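Local coordinates for protein deoxyribodipyrimidine photo-lyase (Oryza sativa Japonica Group, PDB 3UMV) that uses light to split cyclobutane pyrimidine dimers in ultraviolet-damaged DNA back into pyrimidines, with one bound FAD as cofactor, at residues F77-L82 with C230-N235; L93-R98 with V236-W241. All blocks are in the same frame, centred on the assembly; numbering follows the deposited sequence.

Contact 1 of 2, residues F77-L82 with C230-N235. With URE (urea), chain M; EDO (1,2-ethanediol), chain H.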
loop_
_atom_site.group_PDB
_atom_site.type_symbol
_atom_site.label_atom_id
_atom_site.label_comp_id
_atom_site.label_asym_id
_atom_site.label_seq_id
_atom_site.Cartn_x
_atom_site.Cartn_y
_atom_site.Cartn_z
ATOM N N PHE A 77 14.408 -6.585 -0.695
ATOM C CA PHE A 77 14.530 -7.577 -1.765
ATOM C C PHE A 77 15.526 -7.039 -2.789
ATOM O O PHE A 77 15.432 -5.893 -3.215
ATOM C CB PHE A 77 13.188 -7.853 -2.435
ATOM C CG PHE A 77 12.202 -8.582 -1.560
ATOM C CD1 PHE A 77 11.747 -9.844 -1.905
ATOM C CD2 PHE A 77 11.728 -8.004 -0.399
ATOM C CE1 PHE A 77 10.836 -10.517 -1.101
ATOM C CE2 PHE A 77 10.825 -8.677 0.412
ATOM C CZ PHE A 77 10.379 -9.933 0.056
ATOM N N PRO A 78 16.495 -7.864 -3.190
ATOM C CA PRO A 78 17.498 -7.389 -4.148
ATOM C C PRO A 78 16.949 -7.304 -5.584
ATOM O O PRO A 78 15.864 -7.817 -5.860
ATOM C CB PRO A 78 18.587 -8.469 -4.061
ATOM C CG PRO A 78 17.828 -9.709 -3.712
ATOM C CD PRO A 78 16.755 -9.239 -2.741
ATOM N N ARG A 79 17.698 -6.653 -6.470
ATOM C CA ARG A 79 17.348 -6.559 -7.887
ATOM C C ARG A 79 16.822 -7.909 -8.382
ATOM O O ARG A 79 17.432 -8.945 -8.122
ATOM C CB ARG A 79 18.588 -6.129 -8.677
ATOM C CG ARG A 79 18.383 -5.967 -10.173
ATOM C CD ARG A 79 19.725 -5.744 -10.860
ATOM N NE ARG A 79 20.636 -6.853 -10.582
ATOM C CZ ARG A 79 21.964 -6.770 -10.623
ATOM N NH1 ARG A 79 22.703 -7.839 -10.348
ATOM N NH2 ARG A 79 22.553 -5.618 -10.931
ATOM N N PRO A 80 15.692 -7.914 -9.112
ATOM C CA PRO A 80 14.916 -6.803 -9.675
ATOM C C PRO A 80 13.976 -6.105 -8.684
ATOM O O PRO A 80 13.152 -5.299 -9.125
ATOM C CB PRO A 80 14.087 -7.494 -10.757
ATOM C CG PRO A 80 13.836 -8.842 -10.183
ATOM C CD PRO A 80 15.129 -9.217 -9.513
ATOM N N PHE A 81 14.103 -6.412 -7.396
ATOM C CA PHE A 81 13.390 -5.711 -6.320
ATOM C C PHE A 81 11.936 -6.145 -6.152
ATOM O O PHE A 81 11.365 -6.787 -7.024
ATOM C CB PHE A 81 13.488 -4.188 -6.510
ATOM C CG PHE A 81 14.905 -3.703 -6.708
ATOM C CD1 PHE A 81 15.804 -3.731 -5.657
ATOM C CD2 PHE A 81 15.331 -3.230 -7.939
ATOM C CE1 PHE A 81 17.117 -3.298 -5.824
ATOM C CE2 PHE A 81 16.643 -2.793 -8.116
ATOM C CZ PHE A 81 17.531 -2.827 -7.057
ATOM N N LEU A 82 11.341 -5.797 -5.015
ATOM C CA LEU A 82 9.956 -6.182 -4.743
ATOM C C LEU A 82 9.011 -5.674 -5.828
ATOM O O LEU A 82 8.838 -4.462 -6.012
ATOM C CB LEU A 82 9.515 -5.658 -3.383
ATOM C CG LEU A 82 8.109 -6.127 -2.980
ATOM C CD1 LEU A 82 8.078 -7.660 -2.991
ATOM C CD2 LEU A 82 7.739 -5.558 -1.622
ATOM N N CYS A 230 19.282 2.541 -6.527
ATOM C CA CYS A 230 18.486 3.256 -7.514
ATOM C C CYS A 230 19.099 3.155 -8.917
ATOM O O CYS A 230 18.368 3.098 -9.904
ATOM C CB CYS A 230 18.291 4.722 -7.126
ATOM S SG CYS A 230 17.310 4.986 -5.632
ATOM N N SER A 231 20.428 3.136 -9.013
ATOM C CA SER A 231 21.066 3.011 -10.321
ATOM C C SER A 231 20.929 1.600 -10.903
ATOM O O SER A 231 21.129 1.392 -12.102
ATOM C CB SER A 231 22.536 3.457 -10.290
ATOM O OG SER A 231 23.365 2.493 -9.661
ATOM N N GLU A 232 20.576 0.637 -10.056
ATOM C CA GLU A 232 20.289 -0.720 -10.515
ATOM C C GLU A 232 18.858 -0.867 -11.018
ATOM O O GLU A 232 18.512 -1.876 -11.629
ATOM C CB GLU A 232 20.504 -1.724 -9.390
ATOM C CG GLU A 232 21.950 -2.011 -9.072
ATOM C CD GLU A 232 22.084 -2.945 -7.890
ATOM O OE1 GLU A 232 21.055 -3.535 -7.498
ATOM O OE2 GLU A 232 23.204 -3.089 -7.349
ATOM N N ALA A 233 18.022 0.128 -10.735
ATOM C CA ALA A 233 16.622 0.076 -11.133
ATOM C C ALA A 233 16.329 1.013 -12.303
ATOM O O ALA A 233 17.120 1.897 -12.627
ATOM C CB ALA A 233 15.719 0.408 -9.943
ATOM N N GLU A 234 15.191 0.813 -12.947
ATOM C CA GLU A 234 14.842 1.652 -14.069
ATOM C C GLU A 234 14.682 3.097 -13.607
ATOM O O GLU A 234 14.201 3.368 -12.504
ATOM C CB GLU A 234 13.577 1.139 -14.749
ATOM C CG GLU A 234 13.500 1.488 -16.208
ATOM C CD GLU A 234 12.189 1.063 -16.837
ATOM O OE1 GLU A 234 11.633 0.026 -16.408
ATOM O OE2 GLU A 234 11.718 1.774 -17.758
ATOM N N ASN A 235 15.087 4.027 -14.459
ATOM C CA ASN A 235 15.140 5.428 -14.065
ATOM C C ASN A 235 13.820 6.204 -14.132
ATOM O O ASN A 235 13.732 7.211 -14.833
ATOM C CB ASN A 235 16.233 6.149 -14.869
ATOM C CG ASN A 235 16.453 7.575 -14.407
ATOM O OD1 ASN A 235 16.013 7.965 -13.325
ATOM N ND2 ASN A 235 17.139 8.360 -15.226
HETATM C C URE M . 11.341 -4.435 0.119
HETATM O O URE M . 11.129 -5.017 1.187
HETATM N N1 URE M . 12.377 -4.764 -0.607
HETATM N N2 URE M . 10.524 -3.508 -0.323
HETATM C C1 EDO H . 21.426 -7.946 -6.692
HETATM O O1 EDO H . 22.062 -7.367 -5.616
HETATM C C2 EDO H . 20.971 -9.234 -6.623
HETATM O O2 EDO H . 20.068 -9.704 -7.553
HETATM O O HOH W 1 20.316 -5.162 -5.521
#

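Contact 2 of 2, residues L93-R98 with V236-W241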
loop_
_atom_site.group_PDB
_atom_site.type_symbol
_atom_site.label_atom_id
_atom_site.label_comp_id
_atom_site.label_asym_id
_atom_site.label_seq_id
_atom_site.Cartn_x
_atom_site.Cartn_y
_atom_site.Cartn_z
ATOM N N LEU A 93 11.379 4.667 -0.430
ATOM C CA LEU A 93 11.464 3.689 0.644
ATOM C C LEU A 93 12.763 3.896 1.414
ATOM O O LEU A 93 12.758 3.978 2.640
ATOM C CB LEU A 93 11.406 2.259 0.087
ATOM C CG LEU A 93 11.520 1.110 1.099
ATOM C CD1 LEU A 93 10.910 -0.133 0.502
ATOM C CD2 LEU A 93 12.966 0.859 1.504
ATOM N N LEU A 94 13.875 3.982 0.697
ATOM C CA LEU A 94 15.170 4.048 1.377
ATOM C C LEU A 94 15.395 5.356 2.127
ATOM O O LEU A 94 15.979 5.355 3.215
ATOM C CB LEU A 94 16.330 3.768 0.414
ATOM C CG LEU A 94 16.451 2.308 -0.025
ATOM C CD1 LEU A 94 17.393 2.221 -1.216
ATOM C CD2 LEU A 94 16.933 1.415 1.124
ATOM N N ARG A 95 14.977 6.478 1.546
ATOM C CA ARG A 95 15.111 7.741 2.263
ATOM C C ARG A 95 14.223 7.734 3.510
ATOM O O ARG A 95 14.592 8.294 4.535
ATOM C CB ARG A 95 14.797 8.933 1.348
ATOM C CG ARG A 95 15.689 8.979 0.119
ATOM C CD ARG A 95 15.590 10.303 -0.629
ATOM N NE ARG A 95 16.277 10.221 -1.915
ATOM C CZ ARG A 95 17.591 10.366 -2.082
ATOM N NH1 ARG A 95 18.383 10.619 -1.046
ATOM N NH2 ARG A 95 18.116 10.257 -3.294
ATOM N N GLY A 96 13.066 7.079 3.421
ATOM C CA GLY A 96 12.218 6.882 4.594
ATOM C C GLY A 96 12.870 6.024 5.671
ATOM O O GLY A 96 12.777 6.323 6.871
ATOM N N LEU A 97 13.548 4.959 5.244
ATOM C CA LEU A 97 14.212 4.049 6.169
ATOM C C LEU A 97 15.438 4.691 6.810
ATOM O O LEU A 97 15.773 4.385 7.948
ATOM C CB LEU A 97 14.616 2.752 5.468
ATOM C CG LEU A 97 13.609 1.617 5.333
ATOM C CD1 LEU A 97 14.355 0.342 4.947
ATOM C CD2 LEU A 97 12.846 1.429 6.632
ATOM N N ARG A 98 16.096 5.589 6.081
ATOM C CA ARG A 98 17.223 6.338 6.633
ATOM C C ARG A 98 16.782 7.157 7.850
ATOM O O ARG A 98 17.483 7.208 8.863
ATOM C CB ARG A 98 17.830 7.248 5.559
ATOM C CG ARG A 98 18.904 8.187 6.050
ATOM C CD ARG A 98 19.430 9.010 4.891
ATOM N NE ARG A 98 20.809 9.415 5.100
ATOM C CZ ARG A 98 21.578 9.873 4.123
ATOM N NH1 ARG A 98 22.839 10.222 4.363
ATOM N NH2 ARG A 98 21.072 9.969 2.899
ATOM N N VAL A 236 12.798 5.743 -13.404
ATOM C CA VAL A 236 11.623 6.559 -13.157
ATOM C C VAL A 236 11.969 7.505 -12.008
ATOM O O VAL A 236 12.281 7.057 -10.906
ATOM C CB VAL A 236 10.410 5.675 -12.768
ATOM C CG1 VAL A 236 9.192 6.535 -12.538
ATOM C CG2 VAL A 236 10.144 4.642 -13.843
ATOM N N PRO A 237 11.939 8.821 -12.263
ATOM C CA PRO A 237 12.497 9.793 -11.315
ATOM C C PRO A 237 11.755 9.856 -9.987
ATOM O O PRO A 237 10.532 9.667 -9.933
ATOM C CB PRO A 237 12.333 11.131 -12.039
ATOM C CG PRO A 237 12.112 10.789 -13.460
ATOM C CD PRO A 237 11.407 9.475 -13.467
ATOM N N GLU A 238 12.502 10.126 -8.924
ATOM C CA GLU A 238 11.919 10.312 -7.604
ATOM C C GLU A 238 10.945 11.489 -7.630
ATOM O O GLU A 238 11.143 12.442 -8.381
ATOM C CB GLU A 238 13.015 10.571 -6.565
ATOM C CG GLU A 238 13.757 9.316 -6.127
ATOM C CD GLU A 238 14.799 9.596 -5.060
ATOM O OE1 GLU A 238 15.997 9.622 -5.394
ATOM O OE2 GLU A 238 14.426 9.787 -3.883
ATOM N N ILE A 239 9.893 11.424 -6.820
ATOM C CA ILE A 239 8.989 12.559 -6.698
ATOM C C ILE A 239 9.640 13.647 -5.847
ATOM O O ILE A 239 10.457 13.360 -4.967
ATOM C CB ILE A 239 7.617 12.182 -6.093
ATOM C CG1 ILE A 239 7.773 11.690 -4.659
ATOM C CG2 ILE A 239 6.895 11.145 -6.958
ATOM C CD1 ILE A 239 6.467 11.292 -4.025
ATOM N N ASP A 240 9.260 14.892 -6.105
ATOM C CA ASP A 240 9.850 16.024 -5.405
ATOM C C ASP A 240 8.840 16.780 -4.552
ATOM O O ASP A 240 9.203 17.716 -3.847
ATOM C CB ASP A 240 10.485 16.989 -6.410
ATOM C CG ASP A 240 9.457 17.643 -7.326
ATOM O OD1 ASP A 240 8.431 17.002 -7.646
ATOM O OD2 ASP A 240 9.681 18.805 -7.735
ATOM N N TRP A 241 7.575 16.380 -4.615
ATOM C CA TRP A 241 6.517 17.163 -3.982
ATOM C C TRP A 241 6.132 16.713 -2.570
ATOM O O TRP A 241 5.338 17.372 -1.905
ATOM C CB TRP A 241 5.288 17.220 -4.883
ATOM C CG TRP A 241 4.891 15.885 -5.412
ATOM C CD1 TRP A 241 5.290 15.319 -6.591
ATOM C CD2 TRP A 241 4.016 14.940 -4.787
ATOM N NE1 TRP A 241 4.715 14.079 -6.736
ATOM C CE2 TRP A 241 3.925 13.826 -5.647
ATOM C CE3 TRP A 241 3.295 14.929 -3.586
ATOM C CZ2 TRP A 241 3.147 12.710 -5.345
ATOM C CZ3 TRP A 241 2.524 13.818 -3.287
ATOM C CH2 TRP A 241 2.458 12.725 -4.164
#

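Contact 1 of 2, residues F77-L82 with C230-N235
Phe81 and Glu232 both set CG anti to their own carbonyl carbon, beside the backbone N (chi1 -51° and -75°), and from the two sides this brings a phenyl ring and a carboxylate together. The acid runs on extended beyond CG, with its CB in the ring plane at the edge and its OE1 3.6 Å from Phe81 CZ, an oblique van der Waals approach; the two side chains cross at about a right angle, although ring and carboxylate planes are only 23° apart. Beside it, the methyl CB of Ala233 meets Phe81 CE2 at 3.8 Å. Arg79 CA packs over the centre of one ring face, 3.6 Å above the plane of Phe81. This contact of an alpha carbon with the ring face is consistent with a type VIa turn, which folds Phe81 back against Arg79: a cis peptide precedes Pro80, and Phe81 N bonds back to Pro78 O. The turn lies between strand 70-75 and helix 87-106 of the photolyase alpha/beta domain, a Rossmann-like fold, and meets the chain leaving helix 222-231; Leu90 of helix 87-106 touches both Phe81 and Ala233. Replacing Phe81 with an alanine would probably open a gap between the turn and the methyl of Ala233, and take from Arg79 CA the surface it rests on. Polar links are indirect. One water accepts from Arg79 N at 3.2 Å and donates to Glu232 OE1 at 2.7 Å, while also bonding an ethanediol hydroxyl. Arg79 NH2 stays 4.3 Å from Glu232 OE1; the oxygen is displaced from the guanidinium plane and no N-H is aimed at it, so attraction of charges alone acts there. The stronger partner of Glu232 is Arg228, salt-bridged to OE2. At the start of 77-82 a urea nitrogen sits at the edge of the Phe77 ring; at its other end Leu82 O accepts a hydrogen bond from Arg429 NH1.

Contact 2 of 2, residues L93-R98 with V236-W241
Arg95 NE donates to Glu238 OE2 over 2.7 Å, the shorter half of a side-on, bidentate salt bridge. The second half runs from Arg95 NH2 to Glu238 OE1 at 3.1 Å. The bridge joins helix 87-106 of the Rossmann-like alpha/beta domain to the segment 236-241, part of the loop between helices 222-231 and 246-254. Both bonds are almost straight, with N-H...O angles of 166° and 168°, and each carboxylate oxygen offers its syn lone pair, the one on the side of the other oxygen. Guanidinium and carboxylate planes lie only 4° apart, so the two flat groups meet edge to edge as one sheet of atoms. Two bonds to two different oxygens also oppose rotation of either group about its own axis. Arg95 reaches this point with its chain extended from CG to NE, after which a sharp turn about CD-NE presents the NE and NH2 edge to the acid; the side chains as a whole cross at about a right angle. The pairing is a surface contact of these two residues alone, burying 87 Å² in all, and the strong pairing of opposite charges probably favours the ionised form of the glutamate. Around it, Arg95 also packs on Ile226 and Pro244, and Arg98, one turn along the helix, makes a salt bridge with Asp223. The loop is held further by Pro237 O, which accepts from Arg88 NE, and by Trp241, whose ring stacks with His388 and whose NE1 donates to the carbonyl of that residue. Back at the bridge itself, Arg95 CD comes to 3.5 Å from Glu238 OE2, a consequence of using the NE side.

The centres of contacts 1 and 2 lie 13 Å apart, on the same side of the chain's centre. Along the sequence the four segments alternate: 77-82, then 93-98, and well over a hundred residues later 230-235 running directly into 236-241. The first two belong to the alpha/beta domain, one in the loop after strand 70-75, the other on helix 87-106 that follows it. A single continuous chain leaving helix 222-231 thus meets that loop first and the helix next. Trp241 at its far end reaches His388, at the end of helix 376-388, and Lys390 just beyond; the two contacts thus lie along a connection running from the alpha/beta domain toward the helical, FAD-binding part.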